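PDB 6ONQ: cytochrome c XoxG from Methylobacterium extorquens, which probably carries electrons by means of its covalently attached heme c, serving lanthanide-dependent methanol oxidation. Local coordinates for residues E43-E46 with P47-K50; Y62-K65 with D66-T70; V80-F83 with T84-G87; R118-Y121 with E122-Y125. All blocks are in the same frame, centred on the assembly; numbering follows the deposited sequence.

Contact 1. Residues E43-E46 with P47-K50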
loop_
_atom_site.group_PDB
_atom_site.type_symbol
_atom_site.label_atom_id
_atom_site.label_comp_id
_atom_site.label_asym_id
_atom_site.label_seq_id
_atom_site.Cartn_x
_atom_site.Cartn_y
_atom_site.Cartn_z
ATOM N N GLU A 43 15.112 -1.071 8.570
ATOM C CA GLU A 43 14.375 -2.302 8.300
ATOM C C GLU A 43 14.072 -2.481 6.813
ATOM O O GLU A 43 13.062 -3.084 6.451
ATOM C CB GLU A 43 13.087 -2.351 9.126
ATOM C CG GLU A 43 12.970 -3.602 10.005
ATOM C CD GLU A 43 11.859 -3.505 11.042
ATOM O OE1 GLU A 43 11.921 -2.594 11.896
ATOM O OE2 GLU A 43 10.930 -4.346 11.009
ATOM N N ILE A 44 14.954 -1.989 5.939
ATOM C CA ILE A 44 14.770 -2.161 4.502
ATOM C C ILE A 44 14.978 -3.621 4.108
ATOM O O ILE A 44 15.869 -4.310 4.630
ATOM C CB ILE A 44 15.723 -1.237 3.726
ATOM C CG1 ILE A 44 15.329 0.221 3.955
ATOM C CG2 ILE A 44 15.725 -1.574 2.228
ATOM C CD1 ILE A 44 15.988 1.191 3.006
ATOM N N ASP A 45 14.139 -4.098 3.181
ATOM C CA ASP A 45 14.217 -5.435 2.592
ATOM C C ASP A 45 14.574 -5.231 1.122
ATOM O O ASP A 45 13.702 -4.957 0.294
ATOM C CB ASP A 45 12.892 -6.182 2.779
ATOM C CG ASP A 45 12.912 -7.617 2.230
ATOM O OD1 ASP A 45 13.514 -7.859 1.161
ATOM O OD2 ASP A 45 12.289 -8.507 2.865
ATOM N N GLU A 46 15.858 -5.362 0.799
ATOM C CA GLU A 46 16.311 -4.974 -0.532
ATOM C C GLU A 46 15.633 -5.752 -1.652
ATOM O O GLU A 46 15.225 -5.119 -2.643
ATOM C CB GLU A 46 17.839 -5.093 -0.617
ATOM C CG GLU A 46 18.577 -3.939 0.047
ATOM C CD GLU A 46 18.389 -2.616 -0.685
ATOM O OE1 GLU A 46 18.006 -2.638 -1.881
ATOM O OE2 GLU A 46 18.621 -1.557 -0.056
ATOM N N PRO A 47 15.483 -7.079 -1.581
ATOM C CA PRO A 47 14.797 -7.781 -2.682
ATOM C C PRO A 47 13.365 -7.321 -2.899
ATOM O O PRO A 47 12.935 -7.150 -4.049
ATOM C CB PRO A 47 14.865 -9.249 -2.246
ATOM C CG PRO A 47 16.041 -9.313 -1.323
ATOM C CD PRO A 47 16.071 -8.020 -0.608
ATOM N N VAL A 48 12.608 -7.117 -1.819
ATOM C CA VAL A 48 11.248 -6.610 -1.956
ATOM C C VAL A 48 11.256 -5.178 -2.477
ATOM O O VAL A 48 10.460 -4.820 -3.351
ATOM C CB VAL A 48 10.499 -6.721 -0.620
ATOM C CG1 VAL A 48 9.183 -5.984 -0.703
ATOM C CG2 VAL A 48 10.263 -8.174 -0.278
ATOM N N LEU A 49 12.156 -4.340 -1.958
ATOM C CA LEU A 49 12.275 -2.973 -2.465
ATOM C C LEU A 49 12.672 -2.949 -3.938
ATOM O O LEU A 49 12.121 -2.167 -4.721
ATOM C CB LEU A 49 13.285 -2.192 -1.624
ATOM C CG LEU A 49 13.841 -0.870 -2.160
ATOM C CD1 LEU A 49 12.729 0.123 -2.428
ATOM C CD2 LEU A 49 14.853 -0.293 -1.187
ATOM N N LYS A 50 13.630 -3.787 -4.338
ATOM C CA LYS A 50 14.063 -3.785 -5.732
ATOM C C LYS A 50 12.929 -4.185 -6.667
ATOM O O LYS A 50 12.789 -3.625 -7.761
ATOM C CB LYS A 50 15.263 -4.714 -5.915
ATOM C CG LYS A 50 15.951 -4.605 -7.276
ATOM C CD LYS A 50 16.330 -5.988 -7.812
ATOM C CE LYS A 50 17.681 -5.981 -8.530
ATOM N NZ LYS A 50 18.339 -7.330 -8.495
#
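Helix 46-51 starts with Asp45 as its N-cap, whose carboxylate reaches forward to Val48. Asp45 OD1 accepts the N-H of Val48 at 3.2 Å in a nearly straight bond (172° at the hydrogen), the donor lying well above the carboxylate plane. What makes this possible is the first torsion of Asp45: with CG trans to the backbone N (chi1 -178°), the acid folds alongside the first turn. The same torsion lays the carboxylate beside the valine, Asp45 CG lying 3.7 Å from Val48 CG2. Regular helical bonding then takes over, Leu49 N reaching Asp45 O at 2.8 Å and Lys50 N reaching Glu46 O at 2.7 Å. Pro47 fits this first turn, where a missing N-H costs the helix no bond. On another side of the turn, one methyl of Ile44, CG2, meets Leu49 CD2 at 3.8 Å, while the bent chain of Glu46 runs beside Leu49 in the same direction. The other carboxylate oxygen, Asp45 OD2, forms a salt bridge with Lys117 of helix 112-118. Ala168 bonds to the Asp45 backbone and packs on Val48 and Leu49, tying this surface turn also to the loop that follows helix 156-167.

Contact 2. Residues Y62-K65 with D66-T70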
loop_
_atom_site.group_PDB
_atom_site.type_symbol
_atom_site.label_atom_id
_atom_site.label_comp_id
_atom_site.label_asym_id
_atom_site.label_seq_id
_atom_site.Cartn_x
_atom_site.Cartn_y
_atom_site.Cartn_z
ATOM N N TYR A 62 2.168 5.173 -9.951
ATOM C CA TYR A 62 3.402 4.493 -10.303
ATOM C C TYR A 62 3.169 2.996 -10.464
ATOM O O TYR A 62 2.299 2.409 -9.816
ATOM C CB TYR A 62 4.473 4.756 -9.250
ATOM C CG TYR A 62 4.746 6.220 -9.063
ATOM C CD1 TYR A 62 3.958 6.987 -8.217
ATOM C CD2 TYR A 62 5.775 6.847 -9.749
ATOM C CE1 TYR A 62 4.194 8.335 -8.043
ATOM C CE2 TYR A 62 6.017 8.197 -9.585
ATOM C CZ TYR A 62 5.217 8.938 -8.731
ATOM O OH TYR A 62 5.440 10.282 -8.546
ATOM N N PHE A 63 3.954 2.387 -11.353
ATOM C CA PHE A 63 3.890 0.958 -11.633
ATOM C C PHE A 63 5.295 0.369 -11.656
ATOM O O PHE A 63 6.278 1.073 -11.908
ATOM C CB PHE A 63 3.187 0.690 -12.965
ATOM C CG PHE A 63 1.793 1.235 -13.030
ATOM C CD1 PHE A 63 1.560 2.518 -13.487
ATOM C CD2 PHE A 63 0.713 0.462 -12.630
ATOM C CE1 PHE A 63 0.274 3.023 -13.550
ATOM C CE2 PHE A 63 -0.578 0.959 -12.691
ATOM C CZ PHE A 63 -0.796 2.243 -13.152
ATOM N N ASP A 64 5.387 -0.932 -11.381
ATOM C CA ASP A 64 6.665 -1.630 -11.440
ATOM C C ASP A 64 6.830 -2.292 -12.810
ATOM O O ASP A 64 5.944 -2.220 -13.667
ATOM C CB ASP A 64 6.783 -2.642 -10.293
ATOM C CG ASP A 64 5.708 -3.739 -10.334
ATOM O OD1 ASP A 64 5.074 -3.959 -11.392
ATOM O OD2 ASP A 64 5.497 -4.400 -9.288
ATOM N N LYS A 65 7.971 -2.958 -13.028
ATOM C CA LYS A 65 8.195 -3.583 -14.331
ATOM C C LYS A 65 7.167 -4.666 -14.647
ATOM O O LYS A 65 6.941 -4.947 -15.828
ATOM C CB LYS A 65 9.612 -4.160 -14.439
ATOM C CG LYS A 65 9.908 -5.350 -13.539
ATOM C CD LYS A 65 11.398 -5.682 -13.542
ATOM C CE LYS A 65 11.857 -6.260 -12.206
ATOM N NZ LYS A 65 10.889 -7.249 -11.645
ATOM N N ASP A 66 6.515 -5.254 -13.635
ATOM C CA ASP A 66 5.478 -6.267 -13.850
ATOM C C ASP A 66 4.094 -5.681 -14.128
ATOM O O ASP A 66 3.131 -6.446 -14.269
ATOM C CB ASP A 66 5.383 -7.200 -12.638
ATOM C CG ASP A 66 6.682 -7.921 -12.358
ATOM O OD1 ASP A 66 7.423 -7.482 -11.448
ATOM O OD2 ASP A 66 6.969 -8.918 -13.055
ATOM N N GLY A 67 3.961 -4.360 -14.204
ATOM C CA GLY A 67 2.672 -3.737 -14.432
ATOM C C GLY A 67 1.822 -3.525 -13.198
ATOM O O GLY A 67 0.656 -3.130 -13.332
ATOM N N HIS A 68 2.369 -3.761 -11.991
ATOM C CA HIS A 68 1.586 -3.692 -10.775
ATOM C C HIS A 68 1.855 -2.392 -10.017
ATOM O O HIS A 68 2.935 -1.806 -10.135
ATOM C CB HIS A 68 1.902 -4.896 -9.886
ATOM C CG HIS A 68 1.526 -6.205 -10.504
ATOM N ND1 HIS A 68 2.411 -7.255 -10.625
ATOM C CD2 HIS A 68 0.361 -6.627 -11.053
ATOM C CE1 HIS A 68 1.806 -8.268 -11.220
ATOM N NE2 HIS A 68 0.561 -7.915 -11.486
ATOM N N PRO A 69 0.880 -1.915 -9.243
ATOM C CA PRO A 69 1.041 -0.630 -8.557
ATOM C C PRO A 69 2.209 -0.652 -7.587
ATOM O O PRO A 69 2.561 -1.694 -7.030
ATOM C CB PRO A 69 -0.287 -0.453 -7.813
ATOM C CG PRO A 69 -1.245 -1.319 -8.525
ATOM C CD PRO A 69 -0.458 -2.489 -9.035
ATOM N N THR A 70 2.806 0.521 -7.385
ATOM C CA THR A 70 3.921 0.654 -6.462
ATOM C C THR A 70 3.932 2.067 -5.902
ATOM O O THR A 70 3.157 2.931 -6.320
ATOM C CB THR A 70 5.267 0.318 -7.127
ATOM O OG1 THR A 70 6.226 0.023 -6.117
ATOM C CG2 THR A 70 5.790 1.474 -7.951
#
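Asp64 and His68 meet because Asp64 sets its CG between its own backbone N and carbonyl carbon (chi1 61°), which swings the carboxylate across the mouth of the turn. His68 CB is set beside the acid by its backbone, 3.6 Å from Asp64 OD1. Asp64 OD1 takes the His68 N-H at 2.8 Å from above the carboxylate plane, a side-chain brace added to the backbone bonds. Of these, Gly67 N reaches Asp64 O at 3.0 Å and closes a type I turn from Asp64 to Gly67, and Asp64 N reaches His68 O at 2.9 Å. Lys65 and Asp66 lie side by side at the exposed bend, in a long salt bridge of 3.5 Å between Lys65 NZ and Asp66 OD1. Towards the strands, Phe63 brings ring atom CD2 within 3.7 Å of Gly67 O, and Thr70 CG2 rests on Tyr62 CB at 3.8 Å. Asp64 OD2 is held in turn by a salt bridge to Arg164 of helix 156-167. Gly67 takes a left-handed helical conformation (phi 84°), and with the paired bonds at Asp64 this defines a type I turn with a G1 beta bulge, the classic 3:5 hairpin, here linking strands 61-63 and 69-74.

Contact 3. Residues V80-F83 with T84-G87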
loop_
_atom_site.group_PDB
_atom_site.type_symbol
_atom_site.label_atom_id
_atom_site.label_comp_id
_atom_site.label_asym_id
_atom_site.label_seq_id
_atom_site.Cartn_x
_atom_site.Cartn_y
_atom_site.Cartn_z
ATOM N N VAL A 80 5.718 11.271 0.138
ATOM C CA VAL A 80 5.201 10.024 -0.419
ATOM C C VAL A 80 4.222 10.329 -1.541
ATOM O O VAL A 80 3.600 11.392 -1.576
ATOM C CB VAL A 80 4.509 9.136 0.637
ATOM C CG1 VAL A 80 5.415 8.901 1.844
ATOM C CG2 VAL A 80 3.187 9.741 1.043
ATOM N N ASP A 81 4.087 9.379 -2.466
ATOM C CA ASP A 81 3.116 9.498 -3.544
ATOM C C ASP A 81 1.701 9.471 -2.977
ATOM O O ASP A 81 1.472 9.118 -1.817
ATOM C CB ASP A 81 3.299 8.374 -4.574
ATOM C CG ASP A 81 2.672 7.032 -4.131
ATOM O OD1 ASP A 81 3.204 6.375 -3.200
ATOM O OD2 ASP A 81 1.655 6.618 -4.738
ATOM N N TRP A 82 0.737 9.825 -3.828
ATOM C CA TRP A 82 -0.637 9.963 -3.360
ATOM C C TRP A 82 -1.159 8.658 -2.774
ATOM O O TRP A 82 -1.733 8.640 -1.679
ATOM C CB TRP A 82 -1.542 10.430 -4.495
ATOM C CG TRP A 82 -2.970 10.326 -4.108
ATOM C CD1 TRP A 82 -3.884 9.426 -4.574
ATOM C CD2 TRP A 82 -3.651 11.129 -3.143
ATOM N NE1 TRP A 82 -5.098 9.625 -3.964
ATOM C CE2 TRP A 82 -4.981 10.665 -3.079
ATOM C CE3 TRP A 82 -3.267 12.195 -2.324
ATOM C CZ2 TRP A 82 -5.927 11.231 -2.227
ATOM C CZ3 TRP A 82 -4.207 12.758 -1.484
ATOM C CH2 TRP A 82 -5.523 12.277 -1.443
ATOM N N PHE A 83 -0.951 7.548 -3.478
ATOM C CA PHE A 83 -1.598 6.306 -3.072
ATOM C C PHE A 83 -1.001 5.738 -1.794
ATOM O O PHE A 83 -1.702 5.052 -1.045
ATOM C CB PHE A 83 -1.543 5.292 -4.204
ATOM C CG PHE A 83 -2.454 5.638 -5.330
ATOM C CD1 PHE A 83 -2.128 6.658 -6.208
ATOM C CD2 PHE A 83 -3.661 4.987 -5.485
ATOM C CE1 PHE A 83 -2.982 6.998 -7.237
ATOM C CE2 PHE A 83 -4.523 5.323 -6.516
ATOM C CZ PHE A 83 -4.184 6.325 -7.388
ATOM N N THR A 84 0.267 6.017 -1.501
ATOM C CA THR A 84 0.768 5.642 -0.184
ATOM C C THR A 84 0.055 6.438 0.901
ATOM O O THR A 84 -0.401 5.874 1.902
ATOM C CB THR A 84 2.280 5.834 -0.097
ATOM O OG1 THR A 84 2.932 5.023 -1.083
ATOM C CG2 THR A 84 2.777 5.425 1.276
ATOM N N TYR A 85 -0.064 7.757 0.710
ATOM C CA TYR A 85 -0.809 8.587 1.656
ATOM C C TYR A 85 -2.247 8.096 1.791
ATOM O O TYR A 85 -2.711 7.789 2.896
ATOM C CB TYR A 85 -0.763 10.056 1.209
ATOM C CG TYR A 85 -1.677 10.993 1.980
ATOM C CD1 TYR A 85 -1.293 11.526 3.209
ATOM C CD2 TYR A 85 -2.924 11.350 1.473
ATOM C CE1 TYR A 85 -2.130 12.381 3.914
ATOM C CE2 TYR A 85 -3.767 12.204 2.172
ATOM C CZ TYR A 85 -3.365 12.717 3.390
ATOM O OH TYR A 85 -4.204 13.566 4.082
ATOM N N SER A 86 -2.954 7.981 0.665
ATOM C CA SER A 86 -4.358 7.590 0.701
ATOM C C SER A 86 -4.538 6.205 1.314
ATOM O O SER A 86 -5.456 5.985 2.115
ATOM C CB SER A 86 -4.942 7.640 -0.708
ATOM O OG SER A 86 -6.240 7.079 -0.735
ATOM N N GLY A 87 -3.666 5.259 0.951
ATOM C CA GLY A 87 -3.771 3.909 1.478
ATOM C C GLY A 87 -3.553 3.813 2.975
ATOM O O GLY A 87 -4.165 2.968 3.635
#
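Asp81 and Thr84 form the buried, polar end of this contact, whereas Trp82 and Tyr85 make its partly exposed flank, without side-chain hydrogen bonds between the two. Asp81 CG stands between the backbone N and carbonyl carbon of its own residue (chi1 80°), and from there the carboxylate reaches over the first helical turn. Thr84 OG1 donates to Asp81 OD1 at 2.5 Å, approaching on the syn side and a little out of the carboxylate plane. Two weak bonds add to the cap: Thr84 N to the same OD1 at 3.4 Å, and Phe83 N to Asp81 OD2 at 3.0 Å. Both carboxylate oxygens of this buried acid are thus engaged, and the partial positive charge of the helix start would probably stabilise its anionic form. Val80, also buried, lays CG2 against Tyr85 CB at 4.0 Å. Behind this end stand Phe71 of strand 69-74 and Val161 of helix 156-167, both touching Asp81 and Thr84.

On the other flank the side chains meet through rings, alongside regular backbone bonds such as Ser86 N to Trp82 O. Trp82 CZ3 comes to 3.5 Å from Tyr85 CD2, the planes inclined at 43° in an oblique ring pair. Ser86, itself buried, sets CB over the indole face in a CH-pi contact, while its hydroxyl bonds to Asp158. Lys179 adds a cation-pi contact to Tyr85. The whole is an aspartate N-cap, which starts helix 82-94 immediately after the last strand, 79-80, of the antiparallel sheet and sends it towards the heme-bearing Cys95.

Contact 4. Residues R118-Y121 with E122-Y125. With HEC (heme c), chain B.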
loop_
_atom_site.group_PDB
_atom_site.type_symbol
_atom_site.label_atom_id
_atom_site.label_comp_id
_atom_site.label_asym_id
_atom_site.label_seq_id
_atom_site.Cartn_x
_atom_site.Cartn_y
_atom_site.Cartn_z
ATOM N N ARG A 118 5.460 -11.939 0.526
ATOM C CA ARG A 118 5.109 -13.134 -0.241
ATOM C C ARG A 118 3.997 -12.896 -1.253
ATOM O O ARG A 118 4.091 -13.353 -2.393
ATOM C CB ARG A 118 4.660 -14.254 0.688
ATOM C CG ARG A 118 5.541 -14.457 1.860
ATOM C CD ARG A 118 4.897 -15.414 2.813
ATOM N NE ARG A 118 3.950 -14.724 3.667
ATOM C CZ ARG A 118 2.639 -14.890 3.591
ATOM N NH1 ARG A 118 2.131 -15.729 2.696
ATOM N NH2 ARG A 118 1.842 -14.219 4.410
ATOM N N LEU A 119 2.930 -12.223 -0.836
ATOM C CA LEU A 119 1.718 -12.130 -1.642
ATOM C C LEU A 119 1.910 -11.225 -2.851
ATOM O O LEU A 119 2.346 -10.075 -2.717
ATOM C CB LEU A 119 0.568 -11.596 -0.798
ATOM C CG LEU A 119 0.097 -12.442 0.369
ATOM C CD1 LEU A 119 -1.042 -11.711 1.022
ATOM C CD2 LEU A 119 -0.333 -13.828 -0.081
ATOM N N SER A 120 1.539 -11.732 -4.029
ATOM C CA SER A 120 1.544 -10.914 -5.231
ATOM C C SER A 120 0.378 -9.930 -5.197
ATOM O O SER A 120 -0.484 -9.969 -4.315
ATOM C CB SER A 120 1.474 -11.782 -6.487
ATOM O OG SER A 120 0.311 -12.588 -6.523
ATOM N N TYR A 121 0.355 -9.031 -6.179
ATOM C CA TYR A 121 -0.729 -8.057 -6.227
ATOM C C TYR A 121 -2.083 -8.745 -6.366
ATOM O O TYR A 121 -3.052 -8.362 -5.704
ATOM C CB TYR A 121 -0.508 -7.075 -7.372
ATOM C CG TYR A 121 -1.735 -6.271 -7.675
ATOM C CD1 TYR A 121 -2.202 -5.337 -6.765
ATOM C CD2 TYR A 121 -2.446 -6.455 -8.862
ATOM C CE1 TYR A 121 -3.345 -4.592 -7.020
ATOM C CE2 TYR A 121 -3.596 -5.709 -9.132
ATOM C CZ TYR A 121 -4.039 -4.780 -8.201
ATOM O OH TYR A 121 -5.173 -4.030 -8.428
ATOM N N GLU A 122 -2.170 -9.774 -7.209
ATOM C CA GLU A 122 -3.469 -10.382 -7.462
ATOM C C GLU A 122 -3.876 -11.330 -6.347
ATOM O O GLU A 122 -5.076 -11.538 -6.129
ATOM C CB GLU A 122 -3.461 -11.105 -8.811
ATOM C CG GLU A 122 -3.031 -10.228 -9.982
ATOM C CD GLU A 122 -4.180 -9.398 -10.589
ATOM O OE1 GLU A 122 -4.031 -8.949 -11.756
ATOM O OE2 GLU A 122 -5.221 -9.191 -9.904
ATOM N N GLU A 123 -2.902 -11.931 -5.655
ATOM C CA GLU A 123 -3.222 -12.719 -4.468
ATOM C C GLU A 123 -3.828 -11.832 -3.394
ATOM O O GLU A 123 -4.797 -12.211 -2.726
ATOM C CB GLU A 123 -1.967 -13.410 -3.931
ATOM C CG GLU A 123 -1.759 -14.835 -4.416
ATOM C CD GLU A 123 -0.414 -15.434 -3.994
ATOM O OE1 GLU A 123 0.583 -14.678 -3.852
ATOM O OE2 GLU A 123 -0.358 -16.674 -3.819
ATOM N N PHE A 124 -3.258 -10.642 -3.215
ATOM C CA PHE A 124 -3.798 -9.683 -2.266
ATOM C C PHE A 124 -5.204 -9.258 -2.660
ATOM O O PHE A 124 -6.113 -9.236 -1.827
ATOM C CB PHE A 124 -2.860 -8.483 -2.181
ATOM C CG PHE A 124 -3.420 -7.323 -1.426
ATOM C CD1 PHE A 124 -3.228 -7.217 -0.060
ATOM C CD2 PHE A 124 -4.116 -6.329 -2.083
ATOM C CE1 PHE A 124 -3.733 -6.151 0.629
ATOM C CE2 PHE A 124 -4.628 -5.265 -1.396
ATOM C CZ PHE A 124 -4.435 -5.168 -0.046
ATOM N N TYR A 125 -5.406 -8.923 -3.934
ATOM C CA TYR A 125 -6.719 -8.456 -4.365
ATOM C C TYR A 125 -7.780 -9.534 -4.172
ATOM O O TYR A 125 -8.909 -9.238 -3.770
ATOM C CB TYR A 125 -6.664 -7.995 -5.823
ATOM C CG TYR A 125 -7.848 -7.158 -6.237
ATOM C CD1 TYR A 125 -9.050 -7.751 -6.588
ATOM C CD2 TYR A 125 -7.769 -5.770 -6.272
ATOM C CE1 TYR A 125 -10.139 -6.994 -6.956
ATOM C CE2 TYR A 125 -8.860 -4.997 -6.644
ATOM C CZ TYR A 125 -10.044 -5.617 -6.983
ATOM O OH TYR A 125 -11.144 -4.866 -7.355
HETATM FE FE HEC B . -7.610 -9.081 6.934
HETATM C CHA HEC B . -5.872 -12.044 6.630
HETATM C CHB HEC B . -5.779 -7.786 4.442
HETATM C CHC HEC B . -9.408 -6.154 7.114
HETATM C CHD HEC B . -9.055 -10.190 9.827
HETATM N NA HEC B . -6.088 -9.778 5.800
HETATM C C1A HEC B . -5.562 -11.045 5.740
HETATM C C2A HEC B . -4.671 -11.121 4.591
HETATM C C3A HEC B . -4.661 -9.935 4.002
HETATM C C4A HEC B . -5.544 -9.089 4.745
HETATM C CMA HEC B . -3.871 -9.477 2.761
HETATM C CAA HEC B . -3.859 -12.348 4.151
HETATM C CBA HEC B . -2.772 -12.538 5.198
HETATM C CGA HEC B . -1.765 -13.563 4.769
HETATM O O1A HEC B . -2.166 -14.671 4.328
HETATM O O2A HEC B . -0.556 -13.265 4.891
HETATM N NB HEC B . -7.623 -7.309 5.986
HETATM C C1B HEC B . -6.748 -6.998 4.975
HETATM C C2B HEC B . -6.997 -5.659 4.518
HETATM C C3B HEC B . -8.004 -5.167 5.222
HETATM C C4B HEC B . -8.415 -6.194 6.176
HETATM C CMB HEC B . -6.258 -4.926 3.386
HETATM C CAB HEC B . -8.515 -3.727 4.940
HETATM C CBB HEC B . -9.745 -3.344 5.216
HETATM N NC HEC B . -8.964 -8.307 8.269
HETATM C C1C HEC B . -9.636 -7.106 8.096
HETATM C C2C HEC B . -10.633 -7.027 9.142
HETATM C C3C HEC B . -10.549 -8.121 9.908
HETATM C C4C HEC B . -9.491 -8.964 9.367
HETATM C CMC HEC B . -11.620 -5.859 9.366
HETATM C CAC HEC B . -11.477 -8.366 11.134
HETATM C CBC HEC B . -11.004 -8.935 12.239
HETATM N ND HEC B . -7.468 -10.774 8.020
HETATM C C1D HEC B . -8.184 -11.052 9.175
HETATM C C2D HEC B . -7.862 -12.414 9.569
HETATM C C3D HEC B . -6.999 -12.919 8.684
HETATM C C4D HEC B . -6.724 -11.898 7.698
HETATM C CMD HEC B . -8.414 -13.177 10.789
HETATM C CAD HEC B . -6.380 -14.329 8.722
HETATM C CBD HEC B . -7.173 -15.322 7.879
HETATM C CGD HEC B . -6.494 -16.669 7.946
HETATM O O1D HEC B . -5.705 -16.899 8.896
HETATM O O2D HEC B . -6.735 -17.521 7.059
#
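Glu123 OE1 is gripped twice by Ser120, through the backbone N-H and through the hydroxyl. The bond from Ser120 N is 3.1 Å long and nearly straight (170°), and it uses the anti lone pair of the carboxylate oxygen; the one from Ser120 OG, at 3.4 Å, is weak. In return, Ser120 OG accepts the N-H of Glu123, again weakly, at 3.4 Å. This exchange is a capping box: each residue's side chain answers the other's backbone N-H. The serine can take part because its OG lies between the backbone N and carbonyl carbon (chi1 59°), and the glutamate because its chain runs extended beyond CG, back over the helix start.

The helix proper opens with Phe124 N bonding to Ser120 O at 3.1 Å, followed by Tyr125 N to Tyr121 O. One turn apart, Tyr121 and Tyr125 lie alongside each other and point the same way, with Tyr121 OH 3.8 Å from Tyr125 CD2. That hydroxyl is bonded to Asn157 of helix 156-167, while Tyr160 meets the Tyr121 ring edge-to-face.

Another side of the segment faces the cofactor. Arg118 NH2 donates to propionate oxygen O2A of heme c at 2.6 Å in a bent bond (132° at the hydrogen), with the propionate at the edge of the guanidinium and near its plane. Phe124 CD1 rests 3.7 Å from the heme methyl CMA. Ser115 and Lys132 also hydrogen-bond to the heme. A capped helix start, 121-130, thus stands at the wall of the heme c pocket, with Arg118, shortly before the cap, hydrogen-bonded to a propionate as part of the binding site.

Overall arrangement
Three of the four contacts are capped helix starts and the other is a hairpin turn, and they follow one another along the chain without overlap. Contact 2 links contacts 3 and 4. It touches contact 3 through Tyr62 and Asp81, their centres 15 Å apart, and contact 4 through the rings of His68 and Tyr121, centres 13 Å apart. Contact 1 stands apart on the surface, 16 Å from contact 2 and 17 Å from contact 4 between centres. Contacts 3 and 4, with centres 19 Å apart, lie on opposite sides of the chain's centre. Helix 156-167 packs against contacts 2, 3 and 4, joining the small antiparallel sheet to the heme-binding part, where contact 4 reaches the cofactor.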